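Local structure of acetylxylan esterase (Geobacillus stearothermophilus, 5BN1) at residues T135-M147 / Y184-S196. The protein removes acetyl groups from the xylose units of xylan and xylo-oligosaccharides, working as a doughnut-shaped homooctamer in xylan breakdown. The protein carries 1 engineered substitution. Numbering follows the deposited sequence.
Sequences TPFYIEGNEQDPM and YPAALAWDRVHPS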
loop_
_atom_site.group_PDB
_atom_site.type_symbol
_atom_site.label_atom_id
_atom_site.label_comp_id
_atom_site.label_asym_id
_atom_site.label_seq_id
_atom_site.Cartn_x
_atom_site.Cartn_y
_atom_site.Cartn_z
ATOM N N THR A 135 -25.792 7.942 -28.790
ATOM C CA THR A 135 -24.803 7.487 -29.799
ATOM C C THR A 135 -23.445 7.308 -29.101
ATOM O O THR A 135 -23.194 8.019 -28.101
ATOM C CB THR A 135 -24.556 8.422 -30.983
ATOM O OG1 THR A 135 -24.083 9.734 -30.572
ATOM C CG2 THR A 135 -25.897 8.703 -31.712
ATOM N N PRO A 136 -22.653 6.368 -29.533
ATOM C CA PRO A 136 -21.200 6.510 -29.260
ATOM C C PRO A 136 -20.713 7.800 -29.876
ATOM O O PRO A 136 -21.347 8.566 -30.638
ATOM C CB PRO A 136 -20.665 5.227 -29.851
ATOM C CG PRO A 136 -21.459 5.059 -31.164
ATOM C CD PRO A 136 -22.834 5.363 -30.657
ATOM N N PHE A 137 -19.408 8.098 -29.651
ATOM C CA PHE A 137 -18.794 9.269 -30.172
ATOM C C PHE A 137 -17.262 9.036 -30.265
ATOM O O PHE A 137 -16.749 8.101 -29.651
ATOM C CB PHE A 137 -19.040 10.521 -29.229
ATOM C CG PHE A 137 -18.508 10.389 -27.833
ATOM C CD1 PHE A 137 -17.173 10.679 -27.633
ATOM C CD2 PHE A 137 -19.278 9.934 -26.793
ATOM C CE1 PHE A 137 -16.635 10.475 -26.347
ATOM C CE2 PHE A 137 -18.775 9.728 -25.551
ATOM C CZ PHE A 137 -17.444 9.963 -25.332
ATOM N N TYR A 138 -16.654 9.948 -30.998
ATOM C CA TYR A 138 -15.177 9.969 -31.117
ATOM C C TYR A 138 -14.809 11.399 -31.179
ATOM O O TYR A 138 -15.345 12.160 -32.007
ATOM C CB TYR A 138 -14.688 9.164 -32.283
ATOM C CG TYR A 138 -13.197 8.922 -32.347
ATOM C CD1 TYR A 138 -12.546 8.343 -31.282
ATOM C CD2 TYR A 138 -12.483 9.160 -33.500
ATOM C CE1 TYR A 138 -11.214 8.043 -31.329
ATOM C CE2 TYR A 138 -11.116 8.868 -33.539
ATOM C CZ TYR A 138 -10.517 8.288 -32.472
ATOM O OH TYR A 138 -9.161 7.966 -32.600
ATOM N N ILE A 139 -13.899 11.824 -30.262
ATOM C CA ILE A 139 -13.645 13.241 -30.170
ATOM C C ILE A 139 -12.576 13.619 -31.175
ATOM O O ILE A 139 -11.358 13.641 -30.948
ATOM C CB ILE A 139 -13.250 13.613 -28.700
ATOM C CG1 ILE A 139 -14.309 13.165 -27.752
ATOM C CG2 ILE A 139 -12.952 15.142 -28.613
ATOM C CD1 ILE A 139 -13.975 13.316 -26.261
ATOM N N GLU A 140 -13.028 13.877 -32.422
ATOM C CA GLU A 140 -12.176 14.036 -33.588
ATOM C C GLU A 140 -13.021 14.799 -34.609
ATOM O O GLU A 140 -14.127 14.305 -34.918
ATOM C CB GLU A 140 -11.783 12.615 -34.182
ATOM C CG GLU A 140 -11.127 12.718 -35.516
ATOM C CD GLU A 140 -9.958 13.645 -35.546
ATOM O OE1 GLU A 140 -8.964 13.433 -34.757
ATOM O OE2 GLU A 140 -9.975 14.674 -36.318
ATOM N N GLY A 141 -12.644 15.998 -35.012
ATOM C CA GLY A 141 -13.465 16.812 -35.904
ATOM C C GLY A 141 -13.323 16.485 -37.362
ATOM O O GLY A 141 -14.190 16.920 -38.159
ATOM N N ASN A 142 -12.329 15.718 -37.730
ATOM C CA ASN A 142 -12.163 15.313 -39.169
ATOM C C ASN A 142 -13.028 14.126 -39.477
ATOM O O ASN A 142 -12.743 13.002 -39.072
ATOM C CB ASN A 142 -10.724 15.069 -39.538
ATOM C CG ASN A 142 -10.533 14.628 -40.989
ATOM O OD1 ASN A 142 -11.468 14.754 -41.779
ATOM N ND2 ASN A 142 -9.404 14.052 -41.297
ATOM N N GLU A 143 -14.119 14.353 -40.257
ATOM C CA GLU A 143 -15.063 13.321 -40.594
ATOM C C GLU A 143 -14.430 12.228 -41.412
ATOM O O GLU A 143 -15.013 11.119 -41.416
ATOM C CB GLU A 143 -16.226 13.891 -41.430
ATOM C CG GLU A 143 -17.134 14.778 -40.676
ATOM C CD GLU A 143 -18.228 15.449 -41.554
ATOM O OE1 GLU A 143 -18.251 15.229 -42.777
ATOM O OE2 GLU A 143 -18.917 16.278 -40.996
ATOM N N GLN A 144 -13.300 12.472 -42.043
ATOM C CA GLN A 144 -12.644 11.471 -42.858
ATOM C C GLN A 144 -11.548 10.681 -42.089
ATOM O O GLN A 144 -10.932 9.757 -42.603
ATOM C CB GLN A 144 -12.015 12.084 -44.094
ATOM C CG GLN A 144 -13.152 12.516 -45.099
ATOM C CD GLN A 144 -14.394 11.522 -45.257
ATOM O OE1 GLN A 144 -14.281 10.299 -45.592
ATOM N NE2 GLN A 144 -15.576 12.041 -44.931
ATOM N N ASP A 145 -11.337 11.041 -40.797
ATOM C CA ASP A 145 -10.460 10.157 -40.025
ATOM C C ASP A 145 -11.166 8.802 -39.996
ATOM O O ASP A 145 -12.349 8.710 -39.709
ATOM C CB ASP A 145 -10.320 10.702 -38.575
ATOM C CG ASP A 145 -9.559 9.760 -37.640
ATOM O OD1 ASP A 145 -10.192 8.907 -37.077
ATOM O OD2 ASP A 145 -8.336 9.941 -37.622
ATOM N N PRO A 146 -10.446 7.706 -40.251
ATOM C CA PRO A 146 -11.141 6.464 -40.365
ATOM C C PRO A 146 -11.998 6.038 -39.234
ATOM O O PRO A 146 -13.113 5.535 -39.347
ATOM C CB PRO A 146 -9.988 5.433 -40.583
ATOM C CG PRO A 146 -8.933 6.193 -41.222
ATOM C CD PRO A 146 -9.049 7.611 -40.674
ATOM N N MET A 147 -11.519 6.248 -37.990
ATOM C CA MET A 147 -12.276 5.790 -36.825
ATOM C C MET A 147 -13.492 6.766 -36.611
ATOM O O MET A 147 -14.530 6.281 -36.179
ATOM C CB MET A 147 -11.425 5.722 -35.542
ATOM C CG MET A 147 -12.231 5.299 -34.383
ATOM S SD MET A 147 -11.199 4.730 -32.993
ATOM C CE MET A 147 -12.394 4.743 -31.702
ATOM N N TYR A 184 -9.117 21.776 -30.284
ATOM C CA TYR A 184 -8.476 20.572 -30.812
ATOM C C TYR A 184 -8.842 19.443 -29.860
ATOM O O TYR A 184 -8.958 19.574 -28.648
ATOM C CB TYR A 184 -6.941 20.783 -30.821
ATOM C CG TYR A 184 -6.207 19.652 -31.509
ATOM C CD1 TYR A 184 -6.125 19.509 -32.886
ATOM C CD2 TYR A 184 -5.580 18.692 -30.725
ATOM C CE1 TYR A 184 -5.485 18.420 -33.463
ATOM C CE2 TYR A 184 -4.927 17.637 -31.302
ATOM C CZ TYR A 184 -4.848 17.483 -32.665
ATOM O OH TYR A 184 -4.188 16.390 -33.155
ATOM N N PRO A 185 -8.935 18.187 -30.399
ATOM C CA PRO A 185 -9.388 17.114 -29.494
ATOM C C PRO A 185 -8.597 16.910 -28.171
ATOM O O PRO A 185 -9.198 16.599 -27.165
ATOM C CB PRO A 185 -9.281 15.920 -30.446
ATOM C CG PRO A 185 -9.619 16.405 -31.793
ATOM C CD PRO A 185 -8.871 17.737 -31.814
ATOM N N ALA A 186 -7.286 17.041 -28.242
ATOM C CA ALA A 186 -6.470 16.816 -27.050
ATOM C C ALA A 186 -6.825 17.735 -25.885
ATOM O O ALA A 186 -6.555 17.413 -24.764
ATOM C CB ALA A 186 -5.039 17.025 -27.395
ATOM N N ALA A 187 -7.476 18.867 -26.180
ATOM C CA ALA A 187 -7.975 19.757 -25.118
ATOM C C ALA A 187 -9.120 19.158 -24.304
ATOM O O ALA A 187 -9.345 19.566 -23.143
ATOM C CB ALA A 187 -8.324 21.114 -25.675
ATOM N N LEU A 188 -9.839 18.202 -24.895
ATOM C CA LEU A 188 -10.897 17.485 -24.244
ATOM C C LEU A 188 -10.504 16.048 -23.857
ATOM O O LEU A 188 -10.989 15.513 -22.835
ATOM C CB LEU A 188 -12.116 17.393 -25.174
ATOM C CG LEU A 188 -12.816 18.745 -25.457
ATOM C CD1 LEU A 188 -13.781 18.513 -26.637
ATOM C CD2 LEU A 188 -13.540 19.175 -24.211
ATOM N N ALA A 189 -9.683 15.366 -24.665
ATOM C CA ALA A 189 -9.346 13.989 -24.458
ATOM C C ALA A 189 -8.099 13.622 -25.238
ATOM O O ALA A 189 -8.058 13.589 -26.477
ATOM C CB ALA A 189 -10.487 13.023 -24.883
ATOM N N TRP A 190 -7.006 13.366 -24.510
ATOM C CA TRP A 190 -5.804 12.927 -25.153
ATOM C C TRP A 190 -6.040 11.709 -26.085
ATOM O O TRP A 190 -5.431 11.694 -27.156
ATOM C CB TRP A 190 -4.704 12.562 -24.185
ATOM C CG TRP A 190 -3.868 13.698 -23.657
ATOM C CD1 TRP A 190 -4.037 15.020 -23.838
ATOM C CD2 TRP A 190 -2.690 13.516 -22.835
ATOM N NE1 TRP A 190 -2.993 15.701 -23.173
ATOM C CE2 TRP A 190 -2.174 14.803 -22.591
ATOM C CE3 TRP A 190 -2.027 12.411 -22.351
ATOM C CZ2 TRP A 190 -1.011 14.983 -21.830
ATOM C CZ3 TRP A 190 -0.841 12.609 -21.519
ATOM C CH2 TRP A 190 -0.365 13.872 -21.360
ATOM N N ASP A 191 -6.861 10.764 -25.650
ATOM C CA ASP A 191 -7.012 9.549 -26.481
ATOM C C ASP A 191 -8.293 9.674 -27.345
ATOM O O ASP A 191 -8.598 8.673 -28.002
ATOM C CB ASP A 191 -7.085 8.323 -25.558
ATOM C CG ASP A 191 -8.239 8.266 -24.658
ATOM O OD1 ASP A 191 -9.223 9.057 -24.765
ATOM O OD2 ASP A 191 -8.220 7.383 -23.720
ATOM N N ARG A 192 -8.921 10.820 -27.402
ATOM C CA ARG A 192 -10.122 11.033 -28.195
ATOM C C ARG A 192 -11.311 10.289 -27.725
ATOM O O ARG A 192 -12.319 10.325 -28.504
ATOM C CB ARG A 192 -9.846 10.958 -29.730
ATOM C CG ARG A 192 -8.839 11.987 -30.226
ATOM C CD ARG A 192 -8.551 11.879 -31.704
ATOM N NE ARG A 192 -7.557 10.795 -31.961
ATOM C CZ ARG A 192 -7.283 10.293 -33.172
ATOM N NH1 ARG A 192 -7.849 10.858 -34.201
ATOM N NH2 ARG A 192 -6.418 9.328 -33.363
ATOM N N VAL A 193 -11.293 9.657 -26.586
ATOM C CA VAL A 193 -12.400 8.915 -26.054
ATOM C C VAL A 193 -12.772 9.360 -24.661
ATOM O O VAL A 193 -13.928 9.672 -24.392
ATOM C CB VAL A 193 -12.133 7.434 -26.107
ATOM C CG1 VAL A 193 -13.189 6.649 -25.345
ATOM C CG2 VAL A 193 -12.053 7.010 -27.591
ATOM N N HIS A 194 -11.812 9.333 -23.708
ATOM C CA HIS A 194 -12.041 9.548 -22.315
ATOM C C HIS A 194 -11.820 11.024 -22.002
ATOM O O HIS A 194 -10.654 11.469 -21.985
ATOM C CB HIS A 194 -11.067 8.740 -21.494
ATOM C CG HIS A 194 -11.261 7.264 -21.676
ATOM N ND1 HIS A 194 -10.471 6.520 -22.457
ATOM C CD2 HIS A 194 -12.235 6.440 -21.197
ATOM C CE1 HIS A 194 -10.842 5.252 -22.386
ATOM N NE2 HIS A 194 -11.952 5.195 -21.698
ATOM N N PRO A 195 -12.867 11.777 -21.784
ATOM C CA PRO A 195 -12.717 13.199 -21.678
ATOM C C PRO A 195 -12.540 13.759 -20.251
ATOM O O PRO A 195 -12.725 13.045 -19.283
ATOM C CB PRO A 195 -13.971 13.770 -22.315
ATOM C CG PRO A 195 -14.931 12.840 -21.909
ATOM C CD PRO A 195 -14.304 11.434 -21.819
ATOM N N SER A 196 -12.130 15.004 -20.270
ATOM C CA SER A 196 -12.062 15.803 -19.050
ATOM C C SER A 196 -13.464 16.003 -18.466
ATOM O O SER A 196 -14.548 15.661 -19.056
ATOM C CB SER A 196 -11.605 17.227 -19.314
ATOM O OG SER A 196 -12.348 17.902 -20.263
HETATM O O HOH W 1 -7.776 6.873 -30.209
HETATM O O HOH W 2 -5.940 9.428 -36.263
#
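R192 and I139 carry a largely buried contact between two loops, one from strand 130-134 to helix 146-165, the other, before helix 197-211, holding the inferred charge-relay residues D191 and H194; a single backbone bond, an apolar cluster and a salt-bridge network join them. The backbone bond, I139 N to R192 O, is short (2.8 Å) and nearly straight at 167°. I139 CD1 ends against A189 CB (3.8 Å) and P195 CB, while CG2 meets L188 CD1. A turn about the CG-CD bond of R192 (chi3 -81°) brings NH1 to E140 OE1 at 2.9 Å, on the anti side but out of the plane of a carboxylate turned 89° from the guanidinium; D145 OD2 forms a longer salt bridge to NH1 (3.6 Å). Y138 OH sits over the guanidinium face, 3.0 Å from R192 CZ; Y184 OH of a second subunit hydrogen-bonds both Y138 OH and the D145 carboxylate. A leucine in place of R192 would probably leave both carboxylates without their shared cation. D191 OD2 accepts a hydrogen bond from H194 ND1 (2.7 Å), consistent with the SGNH charge relay to S15. Around this junction, F176 and L180 of helix 172-180 pack on I139, whereas V193 touches helices 15-18 and 91-99.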